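Local coordinates for protein ARF-like GTPase (Chlamydomonas reinhardtii, PDB 4M9Q) that binds phosphoaminophosphonic acid-guanylate ester and a magnesium ion in the P-loop fold of an ADP-ribosylation factor-like GTPase, at residues 77-82 with 88-93; 108-113 with 130-135; 19-24 with 39-44. All coordinates share one frame; numbering follows the deposited sequence. Where two conformers were deposited one is given.

Interaction 1: residues 77-82 with 88-93; sequences YVVDAA and EESKMT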
loop_
_atom_site.group_PDB
_atom_site.type_symbol
_atom_site.label_atom_id
_atom_site.label_comp_id
_atom_site.label_asym_id
_atom_site.label_seq_id
_atom_site.Cartn_x
_atom_site.Cartn_y
_atom_site.Cartn_z
ATOM N N TYR A 77 -2.863 0.444 0.421
ATOM C CA TYR A 77 -3.669 -0.724 0.222
ATOM C C TYR A 77 -4.543 -0.515 -1.016
ATOM O O TYR A 77 -5.252 0.490 -1.114
ATOM C CB TYR A 77 -4.516 -0.964 1.438
ATOM C CG TYR A 77 -5.123 -2.356 1.470
ATOM C CD1 TYR A 77 -4.391 -3.430 1.889
ATOM C CD2 TYR A 77 -6.435 -2.571 1.065
ATOM C CE1 TYR A 77 -4.939 -4.681 1.891
ATOM C CE2 TYR A 77 -6.979 -3.819 1.057
ATOM C CZ TYR A 77 -6.224 -4.870 1.473
ATOM O OH TYR A 77 -6.782 -6.102 1.496
ATOM N N VAL A 78 -4.472 -1.421 -1.984
ATOM C CA VAL A 78 -5.166 -1.276 -3.235
ATOM C C VAL A 78 -6.282 -2.297 -3.291
ATOM O O VAL A 78 -6.095 -3.490 -3.002
ATOM C CB VAL A 78 -4.201 -1.495 -4.414
ATOM C CG1 VAL A 78 -4.885 -1.210 -5.758
ATOM C CG2 VAL A 78 -2.950 -0.613 -4.281
ATOM N N VAL A 79 -7.472 -1.825 -3.684
ATOM C CA VAL A 79 -8.642 -2.661 -3.808
ATOM C C VAL A 79 -9.098 -2.587 -5.240
ATOM O O VAL A 79 -9.092 -1.507 -5.844
ATOM C CB VAL A 79 -9.790 -2.138 -2.943
ATOM C CG1 VAL A 79 -11.018 -3.031 -3.087
ATOM C CG2 VAL A 79 -9.373 -2.104 -1.500
ATOM N N ASP A 80 -9.520 -3.727 -5.791
ATOM C CA ASP A 80 -10.160 -3.702 -7.114
ATOM C C ASP A 80 -11.580 -3.272 -6.849
ATOM O O ASP A 80 -12.395 -4.079 -6.371
ATOM C CB ASP A 80 -10.073 -5.074 -7.791
ATOM C CG ASP A 80 -10.695 -5.119 -9.194
ATOM O OD1 ASP A 80 -11.394 -4.155 -9.607
ATOM O OD2 ASP A 80 -10.531 -6.192 -9.883
ATOM N N ALA A 81 -11.861 -2.012 -7.160
ATOM C CA ALA A 81 -13.136 -1.430 -6.833
ATOM C C ALA A 81 -14.249 -2.004 -7.700
ATOM O O ALA A 81 -15.427 -1.814 -7.377
ATOM C CB ALA A 81 -13.091 0.105 -6.955
ATOM N N ALA A 82 -13.876 -2.674 -8.793
ATOM C CA ALA A 82 -14.830 -3.167 -9.791
ATOM C C ALA A 82 -15.131 -4.618 -9.575
ATOM O O ALA A 82 -15.810 -5.202 -10.398
ATOM C CB ALA A 82 -14.322 -2.976 -11.216
ATOM N N GLU A 88 -15.105 -8.730 0.753
ATOM C CA GLU A 88 -15.049 -9.337 2.077
ATOM C C GLU A 88 -13.681 -9.957 2.360
ATOM O O GLU A 88 -13.197 -9.824 3.485
ATOM C CB GLU A 88 -16.169 -10.347 2.301
ATOM C CG GLU A 88 -16.386 -10.671 3.772
ATOM C CD GLU A 88 -17.213 -9.619 4.489
ATOM O OE1 GLU A 88 -17.598 -8.633 3.837
ATOM O OE2 GLU A 88 -17.479 -9.771 5.698
ATOM N N GLU A 89 -13.040 -10.608 1.377
ATOM C CA GLU A 89 -11.694 -11.115 1.639
ATOM C C GLU A 89 -10.670 -9.979 1.736
ATOM O O GLU A 89 -9.700 -10.084 2.490
ATOM C CB GLU A 89 -11.195 -12.219 0.708
ATOM C CG GLU A 89 -11.010 -11.887 -0.726
ATOM C CD GLU A 89 -10.111 -12.894 -1.461
ATOM O OE1 GLU A 89 -9.009 -13.277 -0.975
ATOM O OE2 GLU A 89 -10.511 -13.316 -2.574
ATOM N N SER A 90 -10.899 -8.897 1.006
ATOM C CA SER A 90 -9.991 -7.772 1.109
ATOM C C SER A 90 -10.135 -7.180 2.509
ATOM O O SER A 90 -9.138 -6.813 3.115
ATOM C CB SER A 90 -10.263 -6.721 0.026
ATOM O OG SER A 90 -9.140 -5.855 -0.149
ATOM N N LYS A 91 -11.359 -7.106 3.013
ATOM C CA LYS A 91 -11.597 -6.658 4.373
ATOM C C LYS A 91 -10.871 -7.550 5.416
ATOM O O LYS A 91 -10.262 -7.044 6.371
ATOM C CB LYS A 91 -13.112 -6.594 4.634
ATOM C CG LYS A 91 -13.545 -6.252 6.058
ATOM C CD LYS A 91 -15.073 -6.327 6.199
ATOM C CE LYS A 91 -15.526 -6.406 7.646
ATOM N NZ LYS A 91 -16.914 -6.920 7.791
ATOM N N MET A 92 -10.943 -8.868 5.257
ATOM C CA MET A 92 -10.314 -9.758 6.227
ATOM C C MET A 92 -8.804 -9.612 6.102
ATOM O O MET A 92 -8.068 -9.695 7.083
ATOM C CB MET A 92 -10.717 -11.214 6.004
ATOM C CG MET A 92 -12.192 -11.504 6.260
ATOM S SD MET A 92 -12.603 -13.272 6.303
ATOM C CE MET A 92 -11.221 -14.062 5.437
ATOM N N THR A 93 -8.337 -9.387 4.883
ATOM C CA THR A 93 -6.904 -9.308 4.643
ATOM C C THR A 93 -6.321 -8.035 5.265
ATOM O O THR A 93 -5.250 -8.043 5.900
ATOM C CB THR A 93 -6.628 -9.351 3.140
ATOM O OG1 THR A 93 -7.006 -10.638 2.642
ATOM C CG2 THR A 93 -5.229 -9.175 2.885
HETATM O O HOH W 1 -7.528 -5.725 -2.223
#

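Interaction 2: residues 108-113 with 130-135; sequences ICIFAN and LGLATC. With GNP (phosphoaminophosphonic acid-guanylate ester), chain D.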
loop_
_atom_site.group_PDB
_atom_site.type_symbol
_atom_site.label_atom_id
_atom_site.label_comp_id
_atom_site.label_asym_id
_atom_site.label_seq_id
_atom_site.Cartn_x
_atom_site.Cartn_y
_atom_site.Cartn_z
ATOM N N ILE A 108 -2.737 4.503 6.256
ATOM C CA ILE A 108 -3.088 3.669 5.103
ATOM C C ILE A 108 -3.724 4.517 3.995
ATOM O O ILE A 108 -4.721 5.218 4.180
ATOM C CB ILE A 108 -4.154 2.615 5.388
ATOM C CG1 ILE A 108 -4.146 2.118 6.802
ATOM C CG2 ILE A 108 -3.956 1.389 4.491
ATOM C CD1 ILE A 108 -2.902 1.447 7.102
ATOM N N CYS A 109 -3.136 4.474 2.829
ATOM C CA CYS A 109 -3.715 5.114 1.692
ATOM C C CYS A 109 -4.424 3.998 0.909
ATOM O O CYS A 109 -3.806 3.062 0.491
ATOM C CB CYS A 109 -2.621 5.751 0.879
ATOM S SG CYS A 109 -3.192 6.333 -0.698
ATOM N N ILE A 110 -5.737 4.072 0.795
ATOM C CA ILE A 110 -6.492 3.035 0.169
ATOM C C ILE A 110 -6.866 3.515 -1.213
ATOM O O ILE A 110 -7.515 4.554 -1.363
ATOM C CB ILE A 110 -7.763 2.719 0.983
ATOM C CG1 ILE A 110 -7.354 2.256 2.399
ATOM C CG2 ILE A 110 -8.607 1.646 0.281
ATOM C CD1 ILE A 110 -8.368 2.490 3.484
ATOM N N PHE A 111 -6.435 2.793 -2.236
ATOM C CA PHE A 111 -6.806 3.162 -3.589
ATOM C C PHE A 111 -7.954 2.300 -4.070
ATOM O O PHE A 111 -7.865 1.096 -4.125
ATOM C CB PHE A 111 -5.622 3.007 -4.517
ATOM C CG PHE A 111 -4.620 4.121 -4.424
ATOM C CD1 PHE A 111 -4.961 5.360 -4.788
ATOM C CD2 PHE A 111 -3.320 3.880 -4.051
ATOM C CE1 PHE A 111 -4.037 6.393 -4.748
ATOM C CE2 PHE A 111 -2.365 4.892 -4.024
ATOM C CZ PHE A 111 -2.727 6.157 -4.351
ATOM N N ALA A 112 -9.063 2.931 -4.390
ATOM C CA ALA A 112 -10.219 2.213 -4.942
ATOM C C ALA A 112 -9.975 2.154 -6.439
ATOM O O ALA A 112 -10.436 3.017 -7.181
ATOM C CB ALA A 112 -11.529 2.956 -4.649
ATOM N N ASN A 113 -9.229 1.152 -6.861
ATOM C CA ASN A 113 -8.706 1.089 -8.226
ATOM C C ASN A 113 -9.721 0.593 -9.287
ATOM O O ASN A 113 -10.769 0.034 -8.984
ATOM C CB ASN A 113 -7.447 0.231 -8.239
ATOM C CG ASN A 113 -6.685 0.339 -9.532
ATOM O OD1 ASN A 113 -6.600 1.427 -10.144
ATOM N ND2 ASN A 113 -6.145 -0.779 -9.985
ATOM N N LEU A 130 -14.656 -2.404 3.097
ATOM C CA LEU A 130 -13.432 -2.746 3.842
ATOM C C LEU A 130 -13.610 -2.588 5.340
ATOM O O LEU A 130 -12.658 -2.824 6.116
ATOM C CB LEU A 130 -12.230 -1.941 3.380
ATOM C CG LEU A 130 -11.684 -2.287 2.009
ATOM C CD1 LEU A 130 -10.469 -1.412 1.767
ATOM C CD2 LEU A 130 -11.305 -3.739 1.895
ATOM N N GLY A 131 -14.830 -2.245 5.750
ATOM C CA GLY A 131 -15.164 -2.183 7.187
ATOM C C GLY A 131 -14.245 -1.221 7.924
ATOM O O GLY A 131 -13.690 -1.538 8.979
ATOM N N LEU A 132 -14.092 -0.047 7.327
ATOM C CA LEU A 132 -13.143 0.937 7.770
ATOM C C LEU A 132 -13.782 1.842 8.797
ATOM O O LEU A 132 -13.100 2.608 9.471
ATOM C CB LEU A 132 -12.613 1.770 6.579
ATOM C CG LEU A 132 -11.729 1.096 5.508
ATOM C CD1 LEU A 132 -11.465 2.100 4.394
ATOM C CD2 LEU A 132 -10.415 0.563 6.051
ATOM N N ALA A 133 -15.093 1.765 8.928
ATOM C CA ALA A 133 -15.759 2.500 9.994
ATOM C C ALA A 133 -15.064 2.244 11.368
ATOM O O ALA A 133 -15.062 3.119 12.254
ATOM C CB ALA A 133 -17.232 2.125 10.032
ATOM N N THR A 134 -14.455 1.058 11.529
ATOM C CA THR A 134 -13.905 0.637 12.832
ATOM C C THR A 134 -12.395 0.662 12.859
ATOM O O THR A 134 -11.791 0.464 13.908
ATOM C CB THR A 134 -14.358 -0.782 13.227
ATOM O OG1 THR A 134 -13.820 -1.719 12.302
ATOM C CG2 THR A 134 -15.852 -0.893 13.213
ATOM N N CYS A 135 -11.783 0.910 11.710
ATOM C CA CYS A 135 -10.324 1.042 11.620
ATOM C C CYS A 135 -9.847 2.267 12.401
ATOM O O CYS A 135 -10.458 3.338 12.299
ATOM C CB CYS A 135 -9.970 1.210 10.159
ATOM S SG CYS A 135 -8.190 1.349 9.821
HETATM P PG GNP D . -0.536 -9.578 -7.799
HETATM O O1G GNP D . 0.929 -9.181 -8.365
HETATM O O2G GNP D . -0.751 -9.041 -6.342
HETATM O O3G GNP D . -0.694 -11.098 -7.993
HETATM N N3B GNP D . -1.662 -8.690 -8.711
HETATM P PB GNP D . -1.438 -7.020 -8.828
HETATM O O1B GNP D . 0.120 -6.600 -8.872
HETATM O O2B GNP D . -2.185 -6.414 -7.672
HETATM O O3A GNP D . -2.210 -6.709 -10.182
HETATM P PA GNP D . -1.629 -6.075 -11.519
HETATM O O1A GNP D . -0.794 -7.185 -12.031
HETATM O O2A GNP D . -1.076 -4.735 -11.180
HETATM O "O5'" GNP D . -3.004 -5.921 -12.317
HETATM C "C5'" GNP D . -3.903 -7.053 -12.406
HETATM C "C4'" GNP D . -4.750 -6.969 -13.704
HETATM O "O4'" GNP D . -5.549 -5.783 -13.589
HETATM C "C3'" GNP D . -3.937 -6.710 -14.964
HETATM O "O3'" GNP D . -4.631 -7.084 -16.153
HETATM C "C2'" GNP D . -3.884 -5.223 -15.056
HETATM O "O2'" GNP D . -3.686 -4.717 -16.344
HETATM C "C1'" GNP D . -5.278 -4.874 -14.641
HETATM N N9 GNP D . -5.484 -3.501 -14.171
HETATM C C8 GNP D . -4.729 -2.882 -13.266
HETATM N N7 GNP D . -5.216 -1.662 -12.999
HETATM C C5 GNP D . -6.296 -1.485 -13.766
HETATM C C6 GNP D . -7.242 -0.372 -13.960
HETATM O O6 GNP D . -7.125 0.704 -13.342
HETATM N N1 GNP D . -8.231 -0.565 -14.805
HETATM C C2 GNP D . -8.397 -1.733 -15.501
HETATM N N2 GNP D . -9.431 -1.794 -16.344
HETATM N N3 GNP D . -7.570 -2.806 -15.384
HETATM C C4 GNP D . -6.484 -2.704 -14.546
#

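Interaction 3: residues 19-24 with 39-44; sequences TLLNSI and NSTTLN. With GNP (phosphoaminophosphonic acid-guanylate ester), chain D.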
loop_
_atom_site.group_PDB
_atom_site.type_symbol
_atom_site.label_atom_id
_atom_site.label_comp_id
_atom_site.label_asym_id
_atom_site.label_seq_id
_atom_site.Cartn_x
_atom_site.Cartn_y
_atom_site.Cartn_z
ATOM N N THR A 19 0.671 -2.521 -11.414
ATOM C CA THR A 19 0.329 -1.515 -12.432
ATOM C C THR A 19 0.349 -0.114 -11.817
ATOM O O THR A 19 0.792 0.845 -12.408
ATOM C CB THR A 19 -1.044 -1.810 -13.035
ATOM O OG1 THR A 19 -1.099 -3.197 -13.440
ATOM C CG2 THR A 19 -1.347 -0.901 -14.272
ATOM N N LEU A 20 -0.111 -0.014 -10.586
ATOM C CA LEU A 20 -0.146 1.263 -9.903
ATOM C C LEU A 20 1.270 1.746 -9.627
ATOM O O LEU A 20 1.634 2.884 -9.885
ATOM C CB LEU A 20 -0.958 1.134 -8.636
ATOM C CG LEU A 20 -1.227 2.450 -7.929
ATOM C CD1 LEU A 20 -2.621 2.382 -7.300
ATOM C CD2 LEU A 20 -0.117 2.699 -6.916
ATOM N N LEU A 21 2.119 0.846 -9.201
ATOM C CA LEU A 21 3.500 1.218 -8.992
ATOM C C LEU A 21 4.172 1.701 -10.250
ATOM O O LEU A 21 4.828 2.721 -10.220
ATOM C CB LEU A 21 4.288 0.045 -8.460
ATOM C CG LEU A 21 5.679 0.472 -8.008
ATOM C CD1 LEU A 21 5.528 1.733 -7.134
ATOM C CD2 LEU A 21 6.402 -0.666 -7.315
ATOM N N ASN A 22 4.035 0.962 -11.348
ATOM C CA ASN A 22 4.513 1.418 -12.639
ATOM C C ASN A 22 3.974 2.797 -12.955
ATOM O O ASN A 22 4.739 3.696 -13.228
ATOM C CB ASN A 22 4.158 0.442 -13.787
ATOM C CG ASN A 22 4.872 -0.907 -13.659
ATOM O OD1 ASN A 22 5.910 -1.032 -12.968
ATOM N ND2 ASN A 22 4.311 -1.929 -14.284
ATOM N N SER A 23 2.672 2.997 -12.874
ATOM C CA SER A 23 2.081 4.265 -13.293
ATOM C C SER A 23 2.500 5.418 -12.416
ATOM O O SER A 23 2.542 6.553 -12.853
ATOM C CB SER A 23 0.559 4.152 -13.309
ATOM O OG SER A 23 0.170 3.300 -14.388
ATOM N N ILE A 24 2.797 5.129 -11.160
ATOM C CA ILE A 24 3.191 6.188 -10.238
ATOM C C ILE A 24 4.602 6.673 -10.549
ATOM O O ILE A 24 4.910 7.846 -10.315
ATOM C CB ILE A 24 3.023 5.752 -8.782
ATOM C CG1 ILE A 24 2.464 6.851 -7.937
ATOM C CG2 ILE A 24 4.311 5.293 -8.182
ATOM C CD1 ILE A 24 1.842 6.286 -6.678
ATOM N N ASN A 39 8.479 -6.458 -6.204
ATOM C CA ASN A 39 9.137 -5.392 -6.932
ATOM C C ASN A 39 9.425 -4.283 -5.910
ATOM O O ASN A 39 8.689 -4.110 -4.952
ATOM C CB ASN A 39 8.180 -4.902 -8.032
ATOM C CG ASN A 39 7.670 -6.051 -8.937
ATOM O OD1 ASN A 39 8.455 -6.779 -9.539
ATOM N ND2 ASN A 39 6.352 -6.183 -9.054
ATOM N N SER A 40 10.470 -3.510 -6.135
ATOM C CA SER A 40 10.971 -2.519 -5.182
ATOM C C SER A 40 11.390 -1.353 -6.003
ATOM O O SER A 40 12.152 -1.526 -6.929
ATOM C CB SER A 40 12.197 -3.115 -4.475
ATOM O OG SER A 40 12.949 -2.201 -3.719
ATOM N N THR A 41 10.930 -0.159 -5.680
ATOM C CA THR A 41 11.484 1.026 -6.324
ATOM C C THR A 41 11.483 2.227 -5.375
ATOM O O THR A 41 11.007 2.144 -4.261
ATOM C CB THR A 41 10.715 1.324 -7.610
ATOM O OG1 THR A 41 9.987 2.539 -7.486
ATOM C CG2 THR A 41 9.730 0.226 -7.859
ATOM N N THR A 42 12.021 3.332 -5.861
ATOM C CA THR A 42 12.186 4.529 -5.095
ATOM C C THR A 42 11.548 5.703 -5.802
ATOM O O THR A 42 11.613 5.800 -7.008
ATOM C CB THR A 42 13.658 4.798 -4.855
ATOM O OG1 THR A 42 14.145 3.857 -3.890
ATOM C CG2 THR A 42 13.852 6.222 -4.337
ATOM N N LEU A 43 10.861 6.538 -5.026
ATOM C CA LEU A 43 10.128 7.682 -5.530
ATOM C C LEU A 43 10.581 8.916 -4.784
ATOM O O LEU A 43 10.936 8.831 -3.623
ATOM C CB LEU A 43 8.602 7.561 -5.212
ATOM C CG LEU A 43 7.818 6.383 -5.737
ATOM C CD1 LEU A 43 6.363 6.541 -5.389
ATOM C CD2 LEU A 43 7.961 6.253 -7.231
ATOM N N ASN A 44 10.420 10.069 -5.409
ATOM C CA ASN A 44 10.564 11.355 -4.731
ATOM C C ASN A 44 9.197 12.005 -4.510
ATOM O O ASN A 44 8.356 11.976 -5.378
ATOM C CB ASN A 44 11.458 12.238 -5.562
ATOM C CG ASN A 44 12.857 11.723 -5.597
ATOM O OD1 ASN A 44 13.297 11.094 -4.639
ATOM N ND2 ASN A 44 13.566 11.968 -6.681
HETATM P PG GNP D . -0.536 -9.578 -7.799
HETATM O O1G GNP D . 0.929 -9.181 -8.365
HETATM O O2G GNP D . -0.751 -9.041 -6.342
HETATM O O3G GNP D . -0.694 -11.098 -7.993
HETATM N N3B GNP D . -1.662 -8.690 -8.711
HETATM P PB GNP D . -1.438 -7.020 -8.828
HETATM O O1B GNP D . 0.120 -6.600 -8.872
HETATM O O2B GNP D . -2.185 -6.414 -7.672
HETATM O O3A GNP D . -2.210 -6.709 -10.182
HETATM P PA GNP D . -1.629 -6.075 -11.519
HETATM O O1A GNP D . -0.794 -7.185 -12.031
HETATM O O2A GNP D . -1.076 -4.735 -11.180
HETATM O "O5'" GNP D . -3.004 -5.921 -12.317
HETATM C "C5'" GNP D . -3.903 -7.053 -12.406
HETATM C "C4'" GNP D . -4.750 -6.969 -13.704
HETATM O "O4'" GNP D . -5.549 -5.783 -13.589
HETATM C "C3'" GNP D . -3.937 -6.710 -14.964
HETATM O "O3'" GNP D . -4.631 -7.084 -16.153
HETATM C "C2'" GNP D . -3.884 -5.223 -15.056
HETATM O "O2'" GNP D . -3.686 -4.717 -16.344
HETATM C "C1'" GNP D . -5.278 -4.874 -14.641
HETATM N N9 GNP D . -5.484 -3.501 -14.171
HETATM C C8 GNP D . -4.729 -2.882 -13.266
HETATM N N7 GNP D . -5.216 -1.662 -12.999
HETATM C C5 GNP D . -6.296 -1.485 -13.766
HETATM C C6 GNP D . -7.242 -0.372 -13.960
HETATM O O6 GNP D . -7.125 0.704 -13.342
HETATM N N1 GNP D . -8.231 -0.565 -14.805
HETATM C C2 GNP D . -8.397 -1.733 -15.501
HETATM N N2 GNP D . -9.431 -1.794 -16.344
HETATM N N3 GNP D . -7.570 -2.806 -15.384
HETATM C C4 GNP D . -6.484 -2.704 -14.546
#

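Interaction 1: residues 77-82 with 88-93
Y77 and V79 of strand 77-80 meet S90 and T93 of helix 88-93 where the two segment axes run nearly antiparallel, 168° between their directions and 9.8 Å apart at closest approach. The Y77 phenol reaches across to the helix, and its OH is hydrogen-bonded to S90 OG at 2.9 Å. S90 OG sits at the edge of the ring, near its plane, and also comes 3.2 Å from Y77 CE2. S90 OG is also hydrogen-bonded to a water (2.6 Å to its oxygen), which donates to V78 O and so ties helix to strand a second time. This is the strand-to-helix half of a beta-alpha-beta unit of the P-loop fold, in which strand 74-80 leads through helix 87-99 to strand 108-113. T93 packs against the hydroxyl end of the phenol, its CB 3.6 Å from Y77 OH. With OG1 set beside its own N (chi1 -66°), T93 bonds back to E89 O, which T93 N reaches from the opposite face. V79 touches more lightly, CG2 lying 4.0 Å from S90 OG. At the end of the strand, D80 OD1 accepts from A82 N in an Asx turn while D80 OD2 pairs with K114.

Interaction 2: residues 108-113 with 130-135
I110 divides its two branches between L132 and L130, so that one strand residue meets both leucines of the turn 130-135. Its CG1 lies anti to the carbonyl carbon (chi1 -60°), and the CD1 beyond it heads for L132. The two side chains reach toward each other tip to tip, with I110 CD1 a close 3.3 Å from L132 CD1, and L132 CD2 farther at 3.8 Å. The other branch, I110 CG2, takes L130 instead: the two side chains slide past each other in opposite directions, and I110 CG2 lies 3.9 Å from L130 CD1. The backbones stay well apart, 9.8 Å between the CA atoms of I110 and L130, and no hydrogen bond crosses; the join is wholly apolar and buried. Between the leucines, G131 forms the Schellman motif that follows helix 123-129, its positive phi of 58° turning the chain so that L132 follows L130 onto the strand. C135 N then bonds back to L132 O at 3.1 Å. The segment thus packs the helix-to-strand connection of the P-loop fold onto one face of its mixed sheet, where L130 also touches S90 and M94 of helix 87-99, and L132 touches V141. On the sheet's other face F111 lays its ring against C109 SG, which sits 3.6 Å above the ring plane toward its rim. The strand ends at N113, first residue of the family's NKxD sequence; its ND2 comes 3.3 Å from N7 of phosphoaminophosphonic acid-guanylate ester. Hydrogen bonds from N113 ND2 to A15 O and from A146 N to N113 OD1 fix the rotation of this amide beside the guanine.

Interaction 3: residues 19-24 with 39-44
Helix 19-24 lays one flank on strand 39-44, with L21 against T41 and I24, a turn later, against L43. At the start of the segment T19 faces the ligand instead. Its OG1 is held beside its own backbone N (chi1 -50°), and both grip one oxygen of phosphoaminophosphonic acid-guanylate ester: T19 N donates to O2A at 2.8 Å and 160°, T19 OG1 at 2.7 Å. This belongs to the helix that follows the P-loop, and the pair of hydrogen bonds ties its first turn to the alpha phosphate. L21 then reaches out to T41 tip to tip, its CD2 3.5 Å from T41 CG2, with 8.4 Å between their CA atoms. S23 bonds through OG to A146 O. I24 crosses L43 at about a right angle and sets its CG2 against both methyls of the leucine, 3.7 Å from L43 CD1 and 3.9 Å from L43 CD2. Strand 38-45 is the outermost of the sheet on this side and pairs antiparallel with strand 48-55, whose V52 also touches L21, while helix 157-190 closes the far end, L158 on I24 and L162 on L43.

Overall arrangement
Interactions 1 and 2 are neighbours, their centres 8 Å apart, on adjacent parallel strands: C109 O lies 2.8 Å from Y77 N and F111 N the same distance from Y77 O, both probable hydrogen bonds. Their side chains join too, V79 CG2 being 3.5 Å from L130 CD1. The centre of interaction 3 lies about 20 and 21 Å from those of interactions 1 and 2, across the chain's centre from the latter. Even so, L20 CD1 packs 3.6 Å from F111 CD2. Segments 108-113 and 19-24 also converge on phosphoaminophosphonic acid-guanylate ester, one beside its base, the other on its alpha phosphate, while in interaction 1 the V79 side chain is about 10 Å from it.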